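Local coordinates for periplasmic binding protein (Veillonella parvula, PDB 4LJS) that probably binds a small ligand, perhaps an iron chelate or related compound, outside the cytoplasmic membrane and passes it to an ABC importer, at residues Q180-T185 with D301-V306; A187-E192 with P312-E317; M50-I55 with G296-D301. All coordinates share one frame; numbering follows the deposited sequence.

Overall arrangement
The three contacts follow two helices that run side by side, 168-188 and 299-310, probably tying together the two lobes expected for a binding protein of this family. Interaction 3 lies nearest the middle of the chain, where the segment leading into helix 299-310 meets helix 52-60. Interaction 1, its centre about 16 Å away, shares Asp301 with it and joins the two long helices. Interaction 2 follows about 11 Å beyond interaction 1, centre to centre; Thr185 OG1 lies 2.6 Å from Tyr315 OH, a probable hydrogen bond between them. Interactions 2 and 3 do not touch. A phosphate, probably from the crystallisation liquor, lies about 6 Å from the side chain of Ser181.

Interaction 1: residues Q180-T185 with D301-V306; sequences QSVAYT and DSIDIV. Unlike the reference sequence in segment 301-306: Ser302 (reference Gly).
Val182 and Ile303 mark the closest backbone approach, CA to CA 7.3 Å, between two helical segments that run nearly parallel, with their axes 10.6 Å apart and an angle of 15° between their directions. Helix 168-188 is probably the long helix that connects the two lobes, as in related binding proteins of this clan, and helix 299-310 lies alongside. The side chains must span the gap, and the burden falls mainly on Ile303, which points toward the other helix and divides its two branches between neighbouring residues. Its CG2 methyl, anti to the backbone N, lies 3.9 Å from Ser181 OG. The longer branch is extended at chi2 (169°), which carries CD1 to 4.2 Å from Val182 CG2, the one apolar pair of side chains here. Met151 of helix 151-164 touches both Val182 and Ile303, so a third helix takes part in the same apolar cluster.

The polar fringe is looser. The CB of Asp304 points away from helix 168-188, yet its carboxylate swings back until OD1 is 4.4 Å from Ser181 OG, too far for a hydrogen bond. Ser181 OG stands anti to its backbone nitrogen and is directed toward helix 299-310. On the far side of helix 299-310, the hydroxyl of Ser302, a position where the reference sequence has glycine, lies within hydrogen-bonding reach of both Ala291 O and Leu299 O.

This is a small helix-helix contact, burying 115 Å², and no hydrogen bond or salt bridge crosses it. Its cohesion therefore rests on dispersion between methyl groups, with a hydroxyl and a carboxylate lying close by without pairing, so that nothing directional within these two segments fixes the helices against each other.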
loop_
_atom_site.group_PDB
_atom_site.type_symbol
_atom_site.label_atom_id
_atom_site.label_comp_id
_atom_site.label_asym_id
_atom_site.label_seq_id
_atom_site.Cartn_x
_atom_site.Cartn_y
_atom_site.Cartn_z
ATOM N N GLN A 180 6.903 -8.169 13.886
ATOM C CA GLN A 180 6.628 -8.982 15.065
ATOM C C GLN A 180 5.283 -9.693 14.944
ATOM O O GLN A 180 5.110 -10.813 15.431
ATOM C CB GLN A 180 6.652 -8.124 16.329
ATOM C CG GLN A 180 8.045 -7.695 16.744
ATOM C CD GLN A 180 8.058 -6.856 18.007
ATOM O OE1 GLN A 180 7.009 -6.484 18.538
ATOM N NE2 GLN A 180 9.252 -6.553 18.495
ATOM N N SER A 181 4.336 -9.023 14.297
ATOM C CA SER A 181 3.004 -9.563 14.110
ATOM C C SER A 181 3.026 -10.786 13.187
ATOM O O SER A 181 2.442 -11.827 13.507
ATOM C CB SER A 181 2.086 -8.476 13.549
ATOM O OG SER A 181 0.782 -8.976 13.368
ATOM N N VAL A 182 3.697 -10.649 12.045
ATOM C CA VAL A 182 3.869 -11.754 11.111
ATOM C C VAL A 182 4.550 -12.948 11.797
ATOM O O VAL A 182 4.086 -14.082 11.689
ATOM C CB VAL A 182 4.704 -11.334 9.872
ATOM C CG1 VAL A 182 5.117 -12.552 9.061
ATOM C CG2 VAL A 182 3.925 -10.327 8.984
ATOM N N ALA A 183 5.637 -12.680 12.517
ATOM C CA ALA A 183 6.436 -13.733 13.127
ATOM C C ALA A 183 5.681 -14.416 14.257
ATOM O O ALA A 183 5.810 -15.619 14.460
ATOM C CB ALA A 183 7.755 -13.184 13.634
ATOM N N TYR A 184 4.902 -13.635 14.996
ATOM C CA TYR A 184 4.075 -14.187 16.057
ATOM C C TYR A 184 3.080 -15.191 15.477
ATOM O O TYR A 184 2.978 -16.320 15.959
ATOM C CB TYR A 184 3.334 -13.065 16.783
ATOM C CG TYR A 184 2.221 -13.547 17.680
ATOM C CD1 TYR A 184 2.489 -14.020 18.956
ATOM C CD2 TYR A 184 0.896 -13.526 17.246
ATOM C CE1 TYR A 184 1.468 -14.456 19.780
ATOM C CE2 TYR A 184 -0.126 -13.961 18.055
ATOM C CZ TYR A 184 0.162 -14.424 19.319
ATOM O OH TYR A 184 -0.860 -14.854 20.123
ATOM N N THR A 185 2.360 -14.764 14.440
ATOM C CA THR A 185 1.371 -15.593 13.760
ATOM C C THR A 185 1.952 -16.927 13.286
ATOM O O THR A 185 1.407 -17.995 13.580
ATOM C CB THR A 185 0.748 -14.840 12.555
ATOM O OG1 THR A 185 -0.003 -13.720 13.030
ATOM C CG2 THR A 185 -0.189 -15.742 11.777
ATOM N N ASP A 301 -2.849 -2.956 7.706
ATOM C CA ASP A 301 -4.243 -3.371 7.525
ATOM C C ASP A 301 -4.336 -4.750 6.860
ATOM O O ASP A 301 -5.140 -5.597 7.265
ATOM C CB ASP A 301 -5.020 -2.342 6.688
ATOM C CG ASP A 301 -5.202 -1.013 7.401
ATOM O OD1 ASP A 301 -4.267 -0.187 7.384
ATOM O OD2 ASP A 301 -6.289 -0.783 7.967
ATOM N N SER A 302 -3.524 -4.969 5.828
ATOM C CA SER A 302 -3.557 -6.245 5.124
ATOM C C SER A 302 -2.973 -7.390 5.946
ATOM O O SER A 302 -3.508 -8.499 5.917
ATOM C CB SER A 302 -2.882 -6.161 3.759
ATOM O OG SER A 302 -1.594 -5.584 3.824
ATOM N N ILE A 303 -1.890 -7.122 6.675
ATOM C CA ILE A 303 -1.338 -8.107 7.607
ATOM C C ILE A 303 -2.419 -8.603 8.568
ATOM O O ILE A 303 -2.590 -9.805 8.762
ATOM C CB ILE A 303 -0.170 -7.534 8.435
ATOM C CG1 ILE A 303 1.083 -7.380 7.574
ATOM C CG2 ILE A 303 0.154 -8.451 9.605
ATOM C CD1 ILE A 303 2.177 -6.576 8.257
ATOM N N ASP A 304 -3.158 -7.667 9.153
ATOM C CA ASP A 304 -4.238 -8.000 10.081
ATOM C C ASP A 304 -5.369 -8.801 9.443
ATOM O O ASP A 304 -5.823 -9.802 10.003
ATOM C CB ASP A 304 -4.798 -6.735 10.736
ATOM C CG ASP A 304 -3.853 -6.153 11.778
ATOM O OD1 ASP A 304 -2.874 -6.839 12.147
ATOM O OD2 ASP A 304 -4.086 -5.014 12.231
ATOM N N ILE A 305 -5.822 -8.364 8.273
ATOM C CA ILE A 305 -6.905 -9.059 7.589
ATOM C C ILE A 305 -6.482 -10.462 7.160
ATOM O O ILE A 305 -7.208 -11.436 7.377
ATOM C CB ILE A 305 -7.417 -8.260 6.377
ATOM C CG1 ILE A 305 -8.076 -6.965 6.864
ATOM C CG2 ILE A 305 -8.384 -9.106 5.540
ATOM C CD1 ILE A 305 -8.552 -6.048 5.761
ATOM N N VAL A 306 -5.295 -10.572 6.576
ATOM C CA VAL A 306 -4.830 -11.862 6.099
ATOM C C VAL A 306 -4.513 -12.835 7.248
ATOM O O VAL A 306 -4.938 -13.993 7.219
ATOM C CB VAL A 306 -3.652 -11.712 5.127
ATOM C CG1 VAL A 306 -3.146 -13.073 4.707
ATOM C CG2 VAL A 306 -4.100 -10.909 3.901
#

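Interaction 2: residues A187-E192 with P312-E317; sequences AQTAHE and PNLYPE
The end of the long helix 168-188, and the type I beta turn from Thr189 to Glu192 that follows it, pack against the loop after helix 299-310, with Leu314 the loop residue that reaches across to Gln188 and Thr189. Its CG is anti to the backbone N (chi1 -176°), which sends both methyls toward the helix end. CD1 and CD2 straddle Gln188 CB, each 3.9 Å from it, while the rest of the bent glutamine chain leads away. Leu314 thus grips only the root of that side chain, and its amide takes no part.

Thr189 approaches Leu314 at about a right angle, presenting its methyl rather than its hydroxyl. That division follows from its rotamer: OG1 turns back to hydrogen-bond with Thr185 O in the last turn of the helix, leaving CG2 to face the leucine. A polar tie to the same helix comes from Tyr315 OH, in a probable hydrogen bond with Thr185 OG1; Tyr184 adds packing against Leu314 and Tyr315, and the Tyr315 ring also stacks with His308. Across the two segments the touching atoms are apolar, and Leu314 CD2 also lies 4.0 Å from Thr189 CG2.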
loop_
_atom_site.group_PDB
_atom_site.type_symbol
_atom_site.label_atom_id
_atom_site.label_comp_id
_atom_site.label_asym_id
_atom_site.label_seq_id
_atom_site.Cartn_x
_atom_site.Cartn_y
_atom_site.Cartn_z
ATOM N N ALA A 187 4.710 -18.412 14.297
ATOM C CA ALA A 187 5.216 -19.213 15.420
ATOM C C ALA A 187 4.103 -19.923 16.197
ATOM O O ALA A 187 4.270 -21.062 16.618
ATOM C CB ALA A 187 6.073 -18.365 16.363
ATOM N N GLN A 188 2.967 -19.253 16.376
ATOM C CA GLN A 188 1.872 -19.821 17.163
ATOM C C GLN A 188 1.126 -20.943 16.435
ATOM O O GLN A 188 0.377 -21.693 17.051
ATOM C CB GLN A 188 0.884 -18.727 17.579
ATOM C CG GLN A 188 1.492 -17.632 18.438
ATOM C CD GLN A 188 2.104 -18.164 19.725
ATOM O OE1 GLN A 188 1.507 -18.991 20.417
ATOM N NE2 GLN A 188 3.308 -17.693 20.050
ATOM N N THR A 189 1.346 -21.061 15.129
ATOM C CA THR A 189 0.585 -21.995 14.301
ATOM C C THR A 189 1.446 -23.008 13.541
ATOM O O THR A 189 0.941 -23.726 12.678
ATOM C CB THR A 189 -0.228 -21.238 13.255
ATOM O OG1 THR A 189 0.673 -20.508 12.408
ATOM C CG2 THR A 189 -1.208 -20.269 13.933
ATOM N N ALA A 190 2.735 -23.066 13.855
ATOM C CA ALA A 190 3.665 -23.905 13.100
ATOM C C ALA A 190 3.352 -25.399 13.211
ATOM O O ALA A 190 3.708 -26.173 12.334
ATOM C CB ALA A 190 5.105 -23.623 13.524
ATOM N N HIS A 191 2.675 -25.794 14.281
ATOM C CA HIS A 191 2.309 -27.190 14.489
ATOM C C HIS A 191 1.051 -27.595 13.723
ATOM O O HIS A 191 0.687 -28.770 13.702
ATOM C CB HIS A 191 2.082 -27.449 15.974
ATOM C CG HIS A 191 0.971 -26.635 16.555
ATOM N ND1 HIS A 191 1.076 -25.277 16.766
ATOM C CD2 HIS A 191 -0.271 -26.984 16.962
ATOM C CE1 HIS A 191 -0.052 -24.826 17.283
ATOM N NE2 HIS A 191 -0.886 -25.842 17.412
ATOM N N GLU A 192 0.390 -26.620 13.103
ATOM C CA GLU A 192 -0.866 -26.867 12.399
ATOM C C GLU A 192 -0.641 -27.002 10.896
ATOM O O GLU A 192 0.394 -26.588 10.380
ATOM C CB GLU A 192 -1.869 -25.737 12.676
ATOM C CG GLU A 192 -2.220 -25.559 14.153
ATOM C CD GLU A 192 -3.110 -24.350 14.415
ATOM O OE1 GLU A 192 -3.139 -23.424 13.578
ATOM O OE2 GLU A 192 -3.784 -24.327 15.467
ATOM N N PRO A 312 -8.210 -18.229 12.055
ATOM C CA PRO A 312 -9.369 -17.832 12.871
ATOM C C PRO A 312 -9.294 -18.335 14.311
ATOM O O PRO A 312 -9.870 -17.720 15.210
ATOM C CB PRO A 312 -10.553 -18.510 12.164
ATOM C CG PRO A 312 -10.071 -18.808 10.794
ATOM C CD PRO A 312 -8.607 -19.089 10.927
ATOM N N ASN A 313 -8.601 -19.444 14.534
ATOM C CA ASN A 313 -8.468 -19.970 15.887
ATOM C C ASN A 313 -7.496 -19.167 16.737
ATOM O O ASN A 313 -7.662 -19.068 17.951
ATOM C CB ASN A 313 -8.070 -21.445 15.868
ATOM C CG ASN A 313 -9.205 -22.342 15.435
ATOM O OD1 ASN A 313 -10.372 -22.068 15.727
ATOM N ND2 ASN A 313 -8.875 -23.417 14.727
ATOM N N LEU A 314 -6.478 -18.605 16.100
ATOM C CA LEU A 314 -5.524 -17.755 16.802
ATOM C C LEU A 314 -6.134 -16.378 17.056
ATOM O O LEU A 314 -5.851 -15.742 18.068
ATOM C CB LEU A 314 -4.235 -17.614 15.993
ATOM C CG LEU A 314 -3.116 -16.818 16.667
ATOM C CD1 LEU A 314 -2.748 -17.456 17.991
ATOM C CD2 LEU A 314 -1.908 -16.741 15.758
ATOM N N TYR A 315 -6.974 -15.924 16.129
ATOM C CA TYR A 315 -7.611 -14.616 16.246
ATOM C C TYR A 315 -9.139 -14.725 16.296
ATOM O O TYR A 315 -9.820 -14.391 15.320
ATOM C CB TYR A 315 -7.174 -13.727 15.082
ATOM C CG TYR A 315 -5.683 -13.527 15.030
ATOM C CD1 TYR A 315 -5.054 -12.671 15.922
ATOM C CD2 TYR A 315 -4.896 -14.205 14.097
ATOM C CE1 TYR A 315 -3.685 -12.481 15.892
ATOM C CE2 TYR A 315 -3.517 -14.022 14.059
ATOM C CZ TYR A 315 -2.920 -13.157 14.963
ATOM O OH TYR A 315 -1.562 -12.950 14.944
ATOM N N PRO A 316 -9.679 -15.196 17.437
ATOM C CA PRO A 316 -11.116 -15.467 17.579
ATOM C C PRO A 316 -11.978 -14.213 17.442
ATOM O O PRO A 316 -13.164 -14.331 17.147
ATOM C CB PRO A 316 -11.233 -16.035 19.002
ATOM C CG PRO A 316 -10.046 -15.500 19.722
ATOM C CD PRO A 316 -8.950 -15.450 18.693
ATOM N N GLU A 317 -11.388 -13.057 17.649
ATOM C CA GLU A 317 -12.051 -11.785 17.564
ATOM C C GLU A 317 -12.608 -11.442 16.193
ATOM O O GLU A 317 -13.399 -10.568 16.059
ATOM C CB GLU A 317 -11.058 -10.726 17.969
ATOM C CG GLU A 317 -11.634 -9.531 18.673
ATOM C CD GLU A 317 -11.332 -9.527 20.153
ATOM O OE1 GLU A 317 -10.308 -8.930 20.539
ATOM O OE2 GLU A 317 -12.123 -10.101 20.926
#

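Interaction 3: residues M50-I55 with G296-D301; sequences MWQNSI and GIRLLD
Asn53 and Gly296 form the tight half of this buried contact: their CA atoms are only 4.5 Å apart, and Asn53 CB sits 3.6 Å from Gly296 N. A CB on Gly296 would point toward the asparagine and collide with its CB, so the bare backbone, whose positive phi also suits glycine, permits the segment leading into helix 299-310 to come so close to the first turn of helix 52-60. The polar groups here bond outside the pair: the Gly296 backbone N with Glu154 OE1, and Asn53 OD1 with Trp114 NE1.

The other half is looser: Gln52 is partly exposed, though Arg298 is buried. Gln52 NE2 and Arg298 NH1 lie 3.5 Å apart, their amide and guanidinium planes 77° from each other, and do not bond together. Instead both nitrogens hydrogen-bond to Tyr78 O and reach Glu56 OE2, NH1 through a salt bridge. Bends at chi2 and chi3 fold the arginine so that its NE reaches Asp301 OD1 at 2.7 Å in a nearly straight bond (171°). The aspartate oxygen lies in the guanidinium plane, although NE approaches it from above the carboxylate plane. Asp301 OD1 also pairs with Arg80 NH1.

Replacing Arg298 by a methionine would probably leave Glu56 without this cationic mate and Asp301 held by Arg80 with one partner fewer, so that its carboxylate could turn more easily.

The contact thus joins close backbone packing to a network of charge in which two donors meet because they share acceptors, and Arg298, set between two carboxylates, links helix 52-60 electrostatically to helix 299-310.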
loop_
_atom_site.group_PDB
_atom_site.type_symbol
_atom_site.label_atom_id
_atom_site.label_comp_id
_atom_site.label_asym_id
_atom_site.label_seq_id
_atom_site.Cartn_x
_atom_site.Cartn_y
_atom_site.Cartn_z
HETATM N N MSE A 50 1.963 11.997 -4.015
HETATM C CA MSE A 50 0.991 11.381 -4.913
HETATM C C MSE A 50 0.630 9.975 -4.446
HETATM O O MSE A 50 1.510 9.160 -4.181
HETATM C CB MSE A 50 1.537 11.346 -6.349
HETATM C CG MSE A 50 0.478 11.207 -7.436
HETATM SE SE MSE A 50 -0.448 12.878 -7.887
HETATM C CE MSE A 50 0.869 14.033 -7.142
ATOM N N TRP A 51 -0.674 9.723 -4.339
ATOM C CA TRP A 51 -1.246 8.421 -3.983
ATOM C C TRP A 51 -1.140 8.073 -2.500
ATOM O O TRP A 51 -0.281 8.599 -1.782
ATOM C CB TRP A 51 -0.725 7.287 -4.885
ATOM C CG TRP A 51 -0.634 7.710 -6.320
ATOM C CD1 TRP A 51 0.485 7.700 -7.113
ATOM C CD2 TRP A 51 -1.689 8.260 -7.124
ATOM N NE1 TRP A 51 0.181 8.178 -8.364
ATOM C CE2 TRP A 51 -1.144 8.531 -8.398
ATOM C CE3 TRP A 51 -3.044 8.535 -6.897
ATOM C CZ2 TRP A 51 -1.904 9.078 -9.436
ATOM C CZ3 TRP A 51 -3.795 9.072 -7.929
ATOM C CH2 TRP A 51 -3.222 9.338 -9.183
ATOM N N GLN A 52 -2.037 7.183 -2.071
ATOM C CA GLN A 52 -2.258 6.847 -0.663
ATOM C C GLN A 52 -1.005 6.522 0.157
ATOM O O GLN A 52 -0.830 7.061 1.252
ATOM C CB GLN A 52 -3.263 5.694 -0.547
ATOM C CG GLN A 52 -3.804 5.517 0.854
ATOM C CD GLN A 52 -5.311 5.395 0.884
ATOM O OE1 GLN A 52 -5.944 5.100 -0.131
ATOM N NE2 GLN A 52 -5.897 5.629 2.052
ATOM N N ASN A 53 -0.149 5.638 -0.352
ATOM C CA ASN A 53 1.081 5.286 0.371
ATOM C C ASN A 53 1.969 6.484 0.666
ATOM O O ASN A 53 2.521 6.582 1.755
ATOM C CB ASN A 53 1.888 4.191 -0.339
ATOM C CG ASN A 53 2.415 4.625 -1.711
ATOM O OD1 ASN A 53 1.822 5.463 -2.385
ATOM N ND2 ASN A 53 3.525 4.030 -2.130
ATOM N N SER A 54 2.096 7.399 -0.294
ATOM C CA SER A 54 2.904 8.600 -0.088
ATOM C C SER A 54 2.308 9.443 1.037
ATOM O O SER A 54 3.009 9.858 1.958
ATOM C CB SER A 54 2.978 9.437 -1.369
ATOM O OG SER A 54 3.273 8.631 -2.498
ATOM N N ILE A 55 0.998 9.657 0.964
ATOM C CA ILE A 55 0.298 10.544 1.888
ATOM C C ILE A 55 0.255 10.002 3.305
ATOM O O ILE A 55 0.724 10.662 4.237
ATOM C CB ILE A 55 -1.133 10.829 1.396
ATOM C CG1 ILE A 55 -1.083 11.444 -0.012
ATOM C CG2 ILE A 55 -1.858 11.758 2.371
ATOM C CD1 ILE A 55 -2.378 11.323 -0.789
ATOM N N GLY A 296 2.446 1.138 1.430
ATOM C CA GLY A 296 3.205 1.862 2.434
ATOM C C GLY A 296 2.729 1.446 3.819
ATOM O O GLY A 296 2.515 0.264 4.077
ATOM N N ILE A 297 2.524 2.420 4.697
ATOM C CA ILE A 297 2.089 2.147 6.069
ATOM C C ILE A 297 0.809 1.298 6.174
ATOM O O ILE A 297 0.606 0.621 7.177
ATOM C CB ILE A 297 1.947 3.468 6.893
ATOM C CG1 ILE A 297 1.928 3.182 8.395
ATOM C CG2 ILE A 297 0.713 4.256 6.466
ATOM C CD1 ILE A 297 3.140 2.431 8.897
ATOM N N ARG A 298 -0.031 1.306 5.134
ATOM C CA ARG A 298 -1.303 0.570 5.177
ATOM C C ARG A 298 -1.123 -0.950 5.022
ATOM O O ARG A 298 -2.093 -1.721 5.062
ATOM C CB ARG A 298 -2.306 1.108 4.142
ATOM C CG ARG A 298 -2.699 2.577 4.340
ATOM C CD ARG A 298 -3.270 2.820 5.736
ATOM N NE ARG A 298 -4.511 2.079 5.951
ATOM C CZ ARG A 298 -5.714 2.509 5.584
ATOM N NH1 ARG A 298 -5.859 3.692 4.979
ATOM N NH2 ARG A 298 -6.778 1.755 5.828
ATOM N N LEU A 299 0.119 -1.378 4.848
ATOM C CA LEU A 299 0.449 -2.799 4.898
ATOM C C LEU A 299 -0.017 -3.434 6.224
ATOM O O LEU A 299 -0.319 -4.625 6.281
ATOM C CB LEU A 299 1.957 -2.998 4.716
ATOM C CG LEU A 299 2.477 -4.438 4.784
ATOM C CD1 LEU A 299 1.700 -5.351 3.834
ATOM C CD2 LEU A 299 3.951 -4.488 4.476
ATOM N N LEU A 300 -0.078 -2.631 7.284
ATOM C CA LEU A 300 -0.575 -3.108 8.572
ATOM C C LEU A 300 -2.008 -3.639 8.481
ATOM O O LEU A 300 -2.339 -4.652 9.103
ATOM C CB LEU A 300 -0.484 -2.005 9.631
ATOM C CG LEU A 300 -0.947 -2.401 11.038
ATOM C CD1 LEU A 300 -0.177 -3.629 11.552
ATOM C CD2 LEU A 300 -0.835 -1.229 12.017
ATOM N N ASP A 301 -2.849 -2.956 7.706
ATOM C CA ASP A 301 -4.243 -3.371 7.525
ATOM C C ASP A 301 -4.336 -4.750 6.860
ATOM O O ASP A 301 -5.140 -5.597 7.265
ATOM C CB ASP A 301 -5.020 -2.342 6.688
ATOM C CG ASP A 301 -5.202 -1.013 7.401
ATOM O OD1 ASP A 301 -4.267 -0.187 7.384
ATOM O OD2 ASP A 301 -6.289 -0.783 7.967
#